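Local coordinates for protein acyl-coenzyme A oxidase (Caenorhabditis elegans, PDB 5K3J) that catalyses the first, FAD-dependent step of peroxisomal beta-oxidation of ascaroside pheromone side chains, desaturating a CoA-linked five-carbon omega ascaroside with release of hydrogen peroxide, at residues Arg75-Leu80 with Glu102-Glu107; Pro239-Asn244 with Val420-Ala425. All coordinates share one frame; numbering follows the deposited sequence.

Contact 1: residues Arg75-Leu80 with Glu102-Glu107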
loop_
_atom_site.group_PDB
_atom_site.type_symbol
_atom_site.label_atom_id
_atom_site.label_comp_id
_atom_site.label_asym_id
_atom_site.label_seq_id
_atom_site.Cartn_x
_atom_site.Cartn_y
_atom_site.Cartn_z
ATOM N N ARG A 75 -23.128 3.879 -16.851
ATOM C CA ARG A 75 -24.356 4.624 -16.594
ATOM C C ARG A 75 -24.036 6.109 -16.447
ATOM O O ARG A 75 -24.617 6.948 -17.137
ATOM C CB ARG A 75 -25.066 4.118 -15.332
ATOM C CG ARG A 75 -26.360 4.875 -15.014
ATOM C CD ARG A 75 -26.924 4.505 -13.653
ATOM N NE ARG A 75 -26.249 5.205 -12.566
ATOM C CZ ARG A 75 -26.556 6.436 -12.175
ATOM N NH1 ARG A 75 -27.520 7.110 -12.787
ATOM N NH2 ARG A 75 -25.899 6.996 -11.172
ATOM N N LYS A 76 -23.084 6.420 -15.571
ATOM C CA LYS A 76 -22.797 7.798 -15.203
ATOM C C LYS A 76 -22.117 8.572 -16.333
ATOM O O LYS A 76 -22.319 9.777 -16.461
ATOM C CB LYS A 76 -21.934 7.831 -13.943
ATOM C CG LYS A 76 -22.140 9.079 -13.097
ATOM C CD LYS A 76 -23.381 8.965 -12.220
ATOM C CE LYS A 76 -23.074 8.344 -10.867
ATOM N NZ LYS A 76 -22.178 9.233 -10.091
ATOM N N ILE A 77 -21.328 7.887 -17.161
ATOM C CA ILE A 77 -20.595 8.557 -18.242
ATOM C C ILE A 77 -21.512 8.899 -19.419
ATOM O O ILE A 77 -21.271 9.868 -20.146
ATOM C CB ILE A 77 -19.404 7.699 -18.751
ATOM C CG1 ILE A 77 -18.355 8.573 -19.442
ATOM C CG2 ILE A 77 -19.878 6.594 -19.675
ATOM C CD1 ILE A 77 -17.827 9.690 -18.564
ATOM N N SER A 78 -22.573 8.115 -19.597
ATOM C CA SER A 78 -23.514 8.362 -20.679
ATOM C C SER A 78 -24.456 9.492 -20.303
ATOM O O SER A 78 -24.863 10.281 -21.152
ATOM C CB SER A 78 -24.309 7.097 -21.013
ATOM O OG SER A 78 -25.242 6.790 -19.991
ATOM N N ILE A 79 -24.805 9.564 -19.024
ATOM C CA ILE A 79 -25.629 10.656 -18.521
ATOM C C ILE A 79 -24.824 11.953 -18.516
ATOM O O ILE A 79 -25.293 12.991 -18.988
ATOM C CB ILE A 79 -26.150 10.379 -17.099
ATOM C CG1 ILE A 79 -26.952 9.080 -17.064
ATOM C CG2 ILE A 79 -27.004 11.538 -16.616
ATOM C CD1 ILE A 79 -27.370 8.669 -15.678
ATOM N N LEU A 80 -23.607 11.875 -17.982
ATOM C CA LEU A 80 -22.716 13.026 -17.891
ATOM C C LEU A 80 -22.424 13.628 -19.260
ATOM O O LEU A 80 -22.315 14.845 -19.401
ATOM C CB LEU A 80 -21.410 12.620 -17.210
ATOM C CG LEU A 80 -20.398 13.719 -16.911
ATOM C CD1 LEU A 80 -21.000 14.720 -15.934
ATOM C CD2 LEU A 80 -19.104 13.130 -16.365
ATOM N N GLU A 102 -15.193 14.395 -10.032
ATOM C CA GLU A 102 -16.262 14.532 -9.055
ATOM C C GLU A 102 -17.437 13.617 -9.353
ATOM O O GLU A 102 -17.798 12.786 -8.524
ATOM C CB GLU A 102 -16.754 15.978 -8.979
ATOM C CG GLU A 102 -17.986 16.129 -8.095
ATOM C CD GLU A 102 -18.318 17.577 -7.791
ATOM O OE1 GLU A 102 -19.396 18.048 -8.213
ATOM O OE2 GLU A 102 -17.504 18.248 -7.120
ATOM N N VAL A 103 -18.037 13.774 -10.527
ATOM C CA VAL A 103 -19.218 12.991 -10.886
ATOM C C VAL A 103 -18.885 11.508 -11.039
ATOM O O VAL A 103 -19.449 10.662 -10.343
ATOM C CB VAL A 103 -19.861 13.490 -12.189
ATOM C CG1 VAL A 103 -21.048 12.618 -12.560
ATOM C CG2 VAL A 103 -20.289 14.933 -12.039
ATOM N N ILE A 104 -17.964 11.187 -11.943
ATOM C CA ILE A 104 -17.603 9.789 -12.171
ATOM C C ILE A 104 -16.761 9.209 -11.036
ATOM O O ILE A 104 -17.167 8.254 -10.370
ATOM C CB ILE A 104 -16.838 9.608 -13.500
ATOM C CG1 ILE A 104 -17.632 10.197 -14.669
ATOM C CG2 ILE A 104 -16.570 8.135 -13.763
ATOM C CD1 ILE A 104 -18.913 9.444 -15.006
ATOM N N GLY A 105 -15.582 9.780 -10.823
ATOM C CA GLY A 105 -14.680 9.276 -9.808
ATOM C C GLY A 105 -13.397 8.742 -10.411
ATOM O O GLY A 105 -13.088 8.992 -11.580
ATOM N N TYR A 106 -12.655 7.986 -9.613
ATOM C CA TYR A 106 -11.341 7.527 -10.022
ATOM C C TYR A 106 -11.331 6.075 -10.492
ATOM O O TYR A 106 -10.369 5.636 -11.120
ATOM C CB TYR A 106 -10.353 7.684 -8.873
ATOM C CG TYR A 106 -10.356 9.036 -8.199
ATOM C CD1 TYR A 106 -10.554 10.210 -8.921
ATOM C CD2 TYR A 106 -10.153 9.136 -6.831
ATOM C CE1 TYR A 106 -10.551 11.443 -8.289
ATOM C CE2 TYR A 106 -10.148 10.357 -6.197
ATOM C CZ TYR A 106 -10.346 11.508 -6.931
ATOM O OH TYR A 106 -10.344 12.737 -6.312
ATOM N N GLU A 107 -12.399 5.336 -10.205
ATOM C CA GLU A 107 -12.381 3.887 -10.382
ATOM C C GLU A 107 -12.548 3.424 -11.830
ATOM O O GLU A 107 -12.445 2.230 -12.114
ATOM C CB GLU A 107 -13.456 3.250 -9.506
ATOM C CG GLU A 107 -13.421 3.753 -8.077
ATOM C CD GLU A 107 -14.084 2.801 -7.108
ATOM O OE1 GLU A 107 -14.216 1.605 -7.446
ATOM O OE2 GLU A 107 -14.469 3.250 -6.008
#
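Lys76 NZ is held by three oxygens: it donates to Val103 O at 3.1 Å, bonds Leu55 O and forms a salt bridge with Asp57. The bond to Val103 lies where helix 66-82 packs against the C-terminal end of helix 93-103 in the helical N-terminal domain of the acyl-CoA oxidase fold. The ammonium stands above the carbonyl plane of Val103, 38° out of it, and the same oxygen also accepts from Arg616 NH2. A lysine suits this buried place because its chain is apolar until the tip: CG lies against Val103 CG1 at 3.7 Å, and bends at chi2, chi3 and chi4 then turn the amine to Val103 O. A methionine in its place would probably leave Asp57 without its charged mate and Leu55 O and Val103 O each short of a donor. Beside it, Ile104 lays CD1 against Lys76 CB at 3.6 Å, while Ile77 CD1 meets the same methyl obliquely at 3.7 Å. Leu80 completes the apolar patch, pointing CD1 tip to tip at Val103 CG2 (4.0 Å). Branched side chains suit this seam: Leu80 and Val103 each offer both branches, while the isoleucines reach in with CD1. At Gly105, which follows, a CB would be jammed against the preceding carbonyl O. The other leucine branch, Leu80 CD2, rests on Ile104 CG1 at 3.7 Å.

Contact 2: residues Pro239-Asn244 with Val420-Ala425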
loop_
_atom_site.group_PDB
_atom_site.type_symbol
_atom_site.label_atom_id
_atom_site.label_comp_id
_atom_site.label_asym_id
_atom_site.label_seq_id
_atom_site.Cartn_x
_atom_site.Cartn_y
_atom_site.Cartn_z
ATOM N N PRO A 239 -10.140 -9.111 -12.779
ATOM C CA PRO A 239 -10.107 -8.167 -11.658
ATOM C C PRO A 239 -8.702 -7.617 -11.426
ATOM O O PRO A 239 -7.719 -8.217 -11.867
ATOM C CB PRO A 239 -10.567 -9.018 -10.468
ATOM C CG PRO A 239 -11.367 -10.129 -11.091
ATOM C CD PRO A 239 -10.641 -10.432 -12.364
ATOM N N LYS A 240 -8.613 -6.481 -10.743
ATOM C CA LYS A 240 -7.333 -5.829 -10.506
ATOM C C LYS A 240 -7.225 -5.346 -9.063
ATOM O O LYS A 240 -8.210 -5.373 -8.323
ATOM C CB LYS A 240 -7.151 -4.658 -11.474
ATOM C CG LYS A 240 -7.074 -5.074 -12.942
ATOM C CD LYS A 240 -7.586 -3.987 -13.880
ATOM C CE LYS A 240 -9.041 -3.658 -13.592
ATOM N NZ LYS A 240 -9.717 -3.004 -14.743
ATOM N N MET A 241 -6.028 -4.913 -8.670
ATOM C CA MET A 241 -5.808 -4.332 -7.346
ATOM C C MET A 241 -6.809 -3.211 -7.101
ATOM O O MET A 241 -7.369 -3.079 -6.012
ATOM C CB MET A 241 -4.375 -3.809 -7.210
ATOM C CG MET A 241 -4.128 -3.065 -5.907
ATOM S SD MET A 241 -2.417 -2.545 -5.672
ATOM C CE MET A 241 -2.420 -2.155 -3.923
ATOM N N ASN A 242 -7.034 -2.414 -8.138
ATOM C CA ASN A 242 -8.100 -1.427 -8.141
ATOM C C ASN A 242 -8.435 -1.036 -9.571
ATOM O O ASN A 242 -8.067 -1.745 -10.507
ATOM C CB ASN A 242 -7.712 -0.197 -7.326
ATOM C CG ASN A 242 -8.897 0.417 -6.617
ATOM O OD1 ASN A 242 -9.777 1.009 -7.245
ATOM N ND2 ASN A 242 -8.932 0.274 -5.300
ATOM N N PHE A 243 -9.121 0.096 -9.728
ATOM C CA PHE A 243 -9.499 0.606 -11.041
ATOM C C PHE A 243 -10.442 -0.376 -11.734
ATOM O O PHE A 243 -10.408 -0.524 -12.954
ATOM C CB PHE A 243 -8.251 0.864 -11.895
ATOM C CG PHE A 243 -8.450 1.881 -12.985
ATOM C CD1 PHE A 243 -8.919 3.148 -12.686
ATOM C CD2 PHE A 243 -8.133 1.585 -14.301
ATOM C CE1 PHE A 243 -9.099 4.090 -13.676
ATOM C CE2 PHE A 243 -8.305 2.526 -15.299
ATOM C CZ PHE A 243 -8.788 3.782 -14.986
ATOM N N ASN A 244 -11.298 -1.031 -10.950
ATOM C CA ASN A 244 -12.113 -2.137 -11.454
ATOM C C ASN A 244 -13.467 -1.748 -12.054
ATOM O O ASN A 244 -14.239 -2.617 -12.460
ATOM C CB ASN A 244 -12.339 -3.161 -10.335
ATOM C CG ASN A 244 -11.073 -3.904 -9.962
ATOM O OD1 ASN A 244 -10.565 -4.713 -10.738
ATOM N ND2 ASN A 244 -10.561 -3.641 -8.764
ATOM N N VAL A 420 -9.248 2.827 -1.386
ATOM C CA VAL A 420 -9.554 3.003 -2.805
ATOM C C VAL A 420 -8.566 3.962 -3.455
ATOM O O VAL A 420 -7.911 3.620 -4.445
ATOM C CB VAL A 420 -10.973 3.548 -3.030
ATOM C CG1 VAL A 420 -11.155 3.988 -4.488
ATOM C CG2 VAL A 420 -12.018 2.522 -2.622
ATOM N N VAL A 421 -8.485 5.162 -2.888
ATOM C CA VAL A 421 -7.559 6.194 -3.325
ATOM C C VAL A 421 -6.134 5.678 -3.367
ATOM O O VAL A 421 -5.361 6.032 -4.262
ATOM C CB VAL A 421 -7.635 7.428 -2.400
ATOM C CG1 VAL A 421 -6.627 8.487 -2.830
ATOM C CG2 VAL A 421 -9.041 7.993 -2.397
ATOM N N TYR A 422 -5.785 4.831 -2.408
ATOM C CA TYR A 422 -4.457 4.251 -2.423
ATOM C C TYR A 422 -4.324 3.315 -3.615
ATOM O O TYR A 422 -3.398 3.450 -4.414
ATOM C CB TYR A 422 -4.149 3.481 -1.147
ATOM C CG TYR A 422 -2.804 2.812 -1.224
ATOM C CD1 TYR A 422 -1.639 3.559 -1.120
ATOM C CD2 TYR A 422 -2.694 1.449 -1.458
ATOM C CE1 TYR A 422 -0.401 2.967 -1.223
ATOM C CE2 TYR A 422 -1.457 0.845 -1.562
ATOM C CZ TYR A 422 -0.312 1.612 -1.444
ATOM O OH TYR A 422 0.934 1.038 -1.542
ATOM N N GLY A 423 -5.262 2.375 -3.741
ATOM C CA GLY A 423 -5.240 1.405 -4.827
ATOM C C GLY A 423 -5.172 2.043 -6.202
ATOM O O GLY A 423 -4.445 1.581 -7.077
ATOM N N ILE A 424 -5.932 3.116 -6.386
ATOM C CA ILE A 424 -5.971 3.832 -7.658
ATOM C C ILE A 424 -4.632 4.499 -7.993
ATOM O O ILE A 424 -4.024 4.209 -9.027
ATOM C CB ILE A 424 -7.086 4.904 -7.656
ATOM C CG1 ILE A 424 -8.462 4.248 -7.775
ATOM C CG2 ILE A 424 -6.886 5.890 -8.789
ATOM C CD1 ILE A 424 -8.642 3.439 -9.042
ATOM N N ALA A 425 -4.170 5.375 -7.108
ATOM C CA ALA A 425 -2.993 6.194 -7.376
ATOM C C ALA A 425 -1.697 5.389 -7.430
ATOM O O ALA A 425 -0.818 5.684 -8.240
ATOM C CB ALA A 425 -2.879 7.285 -6.330
#
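Apolar contacts bring Met241, Phe243 and the helix 418-426 together. Met241, extended with its CG anti to the backbone N (chi1 174°), carries CE to Tyr422 CE2 at 3.9 Å; the hydroxyl of that tyrosine bonds Glu401 of the second subunit. Ile424 presents CD1 to the edge of the Phe243 ring, 3.7 Å from Phe243 CD1, the two side chains crossing nearly at right angles. Phe243 also lines the ascaroside-CoA pocket, about 4 Å from the ligand. A side chain then packs on the helix backbone: Asn242 CB lies 3.6 Å from Gly423 C, and glycine suits the helix here because a CB on it would run into Asn242 ND2. No hydrogen bond crosses between the two segments; those of the loop's own asparagines shape it. Asn242 OD1 accepts from Phe243 N at 2.7 Å, in its carbonyl plane. Asn244 grips the backbone of Lys240 twice, OD1 taking N on a lone pair and ND2 giving to O at 3.0 Å; one amide can do both, which fits asparagine to this turn. The loop joins strands 232-236 and 248-253, and the helix it meets rests on helices 287-315 and 379-405.

In the fold
Both contacts are buried, contact 2 lying nearer the centre of the chain (about 12 Å from it, centre to centre) than contact 1 (about 19 Å). They share no helix or strand: contact 1 sets one helix of the N-terminal domain against the end of another and the residues after it, whereas contact 2 sets a loop between beta strands against a helix of the C-alpha1 region. Both are largely apolar, but only contact 1 has a hydrogen bond across its segments, while contact 2 relies on close approach at a glycine. They also adjoin: Tyr106 and Glu107 of contact 1 touch Phe243, Val420 and Ile424 of contact 2, and Glu107 bonds the backbone of Ala245. Each touches the second subunit.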